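Local coordinates for protein pertussis toxin-like subunit ArtA (Escherichia coli, PDB 4Z9D) that probably acts as the ADP-ribosyltransferase A subunit of a pertussis-like AB5 toxin that uses NAD to inhibit trimeric G proteins, at residues Y78-R83 with V131-L136. The protein carries 2 engineered substitutions. Residues are numbered along the deposited sequence; the frame is centred on the assembly and turned at random.
Sequences YRYRIR and VEAVEL
R79 and V134 form a hydrogen-bonded antiparallel pair, with R79 N to V134 O at 2.9 Å and V134 N to R79 O at 3.0 Å. The ladder joins the two central strands of a four-stranded antiparallel sheet. Further along, R81 N donates to E132 O, but R81 O receives V131 N. Two residues thus face one, and V131 has a helix-like backbone, as in a classic beta bulge. CA-H...O contacts, such as Y78 CA to V134 O at 3.3 Å, supplement the ladder.

The charged contact joins R81 and E132, which run side by side. R81 NE and NH2 both converge on E132 OE1, each at 2.9 Å. The oxygen lies at the guanidinium edge, in its plane, while the carboxylate plane is turned 61° away. E132 reaches it with CG lodged between backbone N and carbonyl carbon (chi1 62°), the chain then extended. R79, on the same face, has D147 as its salt-bridge partner; here its NH2 lies 3.7 Å from V134 CG2, and V134 CB sits over one guanidinium face.

On the opposite face, tyrosines meet small or flexible partners. A133 CB lies obliquely against Y80 CE1 at 3.5 Å; this small methyl lets the ring lie close alongside, while F23 meets the ring edge-to-face and its OH bonds to R13 O. E135 lays its CG methylene 3.3 Å from Y78 CE1.

Paired main-chain hydrogen bonds thus set the register, while two N-H donors converging on E132 OE1 would probably draw the carboxylate's negative charge toward that oxygen and hold the guanidinium of partly exposed R81 in its orientation.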
loop_
_atom_site.group_PDB
_atom_site.type_symbol
_atom_site.label_atom_id
_atom_site.label_comp_id
_atom_site.label_asym_id
_atom_site.label_seq_id
_atom_site.Cartn_x
_atom_site.Cartn_y
_atom_site.Cartn_z
ATOM N N TYR A 78 -0.006 1.953 12.174
ATOM C CA TYR A 78 -1.249 2.667 11.946
ATOM C C TYR A 78 -1.861 2.159 10.650
ATOM O O TYR A 78 -1.140 1.801 9.718
ATOM C CB TYR A 78 -1.009 4.179 11.854
ATOM C CG TYR A 78 -0.351 4.783 13.080
ATOM C CD1 TYR A 78 -1.097 5.446 14.036
ATOM C CD2 TYR A 78 1.029 4.708 13.259
ATOM C CE1 TYR A 78 -0.501 6.015 15.139
ATOM C CE2 TYR A 78 1.637 5.271 14.367
ATOM C CZ TYR A 78 0.865 5.922 15.306
ATOM O OH TYR A 78 1.458 6.487 16.416
ATOM N N ARG A 79 -3.185 2.112 10.594
ATOM C CA ARG A 79 -3.876 1.877 9.336
ATOM C C ARG A 79 -4.395 3.211 8.830
ATOM O O ARG A 79 -5.199 3.850 9.503
ATOM C CB ARG A 79 -5.035 0.887 9.514
ATOM C CG ARG A 79 -5.731 0.506 8.213
ATOM C CD ARG A 79 -6.929 -0.384 8.441
ATOM N NE ARG A 79 -8.008 0.303 9.150
ATOM C CZ ARG A 79 -8.425 0.004 10.377
ATOM N NH1 ARG A 79 -7.872 -0.991 11.046
ATOM N NH2 ARG A 79 -9.417 0.691 10.921
ATOM N N TYR A 80 -3.922 3.639 7.667
ATOM C CA TYR A 80 -4.400 4.871 7.054
ATOM C C TYR A 80 -5.459 4.576 6.005
ATOM O O TYR A 80 -5.315 3.635 5.221
ATOM C CB TYR A 80 -3.233 5.637 6.418
ATOM C CG TYR A 80 -2.281 6.227 7.416
ATOM C CD1 TYR A 80 -2.477 7.519 7.903
ATOM C CD2 TYR A 80 -1.193 5.502 7.881
ATOM C CE1 TYR A 80 -1.608 8.069 8.818
ATOM C CE2 TYR A 80 -0.330 6.034 8.813
ATOM C CZ TYR A 80 -0.538 7.322 9.273
ATOM O OH TYR A 80 0.329 7.866 10.192
ATOM N N ARG A 81 -6.527 5.366 5.995
ATOM C CA ARG A 81 -7.507 5.270 4.921
ATOM C C ARG A 81 -7.247 6.388 3.941
ATOM O O ARG A 81 -7.081 7.536 4.339
ATOM C CB ARG A 81 -8.943 5.361 5.437
ATOM C CG ARG A 81 -9.928 4.914 4.369
ATOM C CD ARG A 81 -11.370 5.272 4.693
ATOM N NE ARG A 81 -11.781 4.889 6.041
ATOM C CZ ARG A 81 -12.709 3.976 6.320
ATOM N NH1 ARG A 81 -13.322 3.311 5.347
ATOM N NH2 ARG A 81 -13.024 3.725 7.584
ATOM N N ILE A 82 -7.214 6.055 2.655
ATOM C CA ILE A 82 -6.736 6.997 1.648
ATOM C C ILE A 82 -7.666 7.084 0.452
ATOM O O ILE A 82 -8.091 6.066 -0.075
ATOM C CB ILE A 82 -5.330 6.587 1.136
ATOM C CG1 ILE A 82 -4.360 6.329 2.297
ATOM C CG2 ILE A 82 -4.754 7.627 0.148
ATOM C CD1 ILE A 82 -3.104 5.567 1.874
ATOM N N ARG A 83 -7.984 8.302 0.007
ATOM C CA ARG A 83 -8.715 8.448 -1.243
ATOM C C ARG A 83 -7.778 8.205 -2.420
ATOM O O ARG A 83 -6.719 8.826 -2.531
ATOM C CB ARG A 83 -9.367 9.829 -1.359
ATOM C CG ARG A 83 -9.963 10.100 -2.740
ATOM C CD ARG A 83 -10.846 11.344 -2.724
ATOM N NE ARG A 83 -10.085 12.545 -2.385
ATOM C CZ ARG A 83 -9.253 13.176 -3.216
ATOM N NH1 ARG A 83 -9.056 12.715 -4.447
ATOM N NH2 ARG A 83 -8.613 14.267 -2.816
ATOM N N VAL A 131 -7.596 10.327 4.635
ATOM C CA VAL A 131 -8.826 10.600 5.356
ATOM C C VAL A 131 -8.618 10.579 6.858
ATOM O O VAL A 131 -9.092 11.469 7.577
ATOM C CB VAL A 131 -9.919 9.572 4.969
ATOM C CG1 VAL A 131 -11.210 9.815 5.737
ATOM C CG2 VAL A 131 -10.183 9.644 3.475
ATOM N N GLU A 132 -7.925 9.546 7.332
ATOM C CA GLU A 132 -7.859 9.272 8.758
ATOM C C GLU A 132 -6.802 8.223 9.067
ATOM O O GLU A 132 -6.260 7.572 8.167
ATOM C CB GLU A 132 -9.242 8.818 9.275
ATOM C CG GLU A 132 -9.738 7.519 8.640
ATOM C CD GLU A 132 -11.193 7.193 8.977
ATOM O OE1 GLU A 132 -11.622 6.057 8.667
ATOM O OE2 GLU A 132 -11.902 8.061 9.541
ATOM N N ALA A 133 -6.509 8.067 10.345
ATOM C CA ALA A 133 -5.592 7.037 10.784
ATOM C C ALA A 133 -6.176 6.322 11.990
ATOM O O ALA A 133 -6.962 6.899 12.731
ATOM C CB ALA A 133 -4.252 7.628 11.125
ATOM N N VAL A 134 -5.805 5.058 12.154
ATOM C CA VAL A 134 -6.153 4.294 13.350
ATOM C C VAL A 134 -4.897 3.614 13.885
ATOM O O VAL A 134 -4.268 2.836 13.162
ATOM C CB VAL A 134 -7.229 3.222 13.049
ATOM C CG1 VAL A 134 -7.481 2.354 14.279
ATOM C CG2 VAL A 134 -8.514 3.871 12.580
ATOM N N GLU A 135 -4.527 3.878 15.140
ATOM C CA GLU A 135 -3.410 3.155 15.757
ATOM C C GLU A 135 -3.828 1.712 15.967
ATOM O O GLU A 135 -4.912 1.471 16.479
ATOM C CB GLU A 135 -3.005 3.755 17.113
ATOM C CG GLU A 135 -2.994 5.266 17.182
ATOM C CD GLU A 135 -2.356 5.790 18.465
ATOM O OE1 GLU A 135 -2.400 7.024 18.692
ATOM O OE2 GLU A 135 -1.811 4.970 19.242
ATOM N N LEU A 136 -2.975 0.762 15.603
ATOM C CA LEU A 136 -3.307 -0.656 15.782
ATOM C C LEU A 136 -2.705 -1.188 17.071
ATOM O O LEU A 136 -1.581 -0.850 17.423
ATOM C CB LEU A 136 -2.824 -1.489 14.589
ATOM C CG LEU A 136 -3.389 -1.119 13.212
ATOM C CD1 LEU A 136 -2.799 -1.970 12.113
ATOM C CD2 LEU A 136 -4.900 -1.253 13.220
#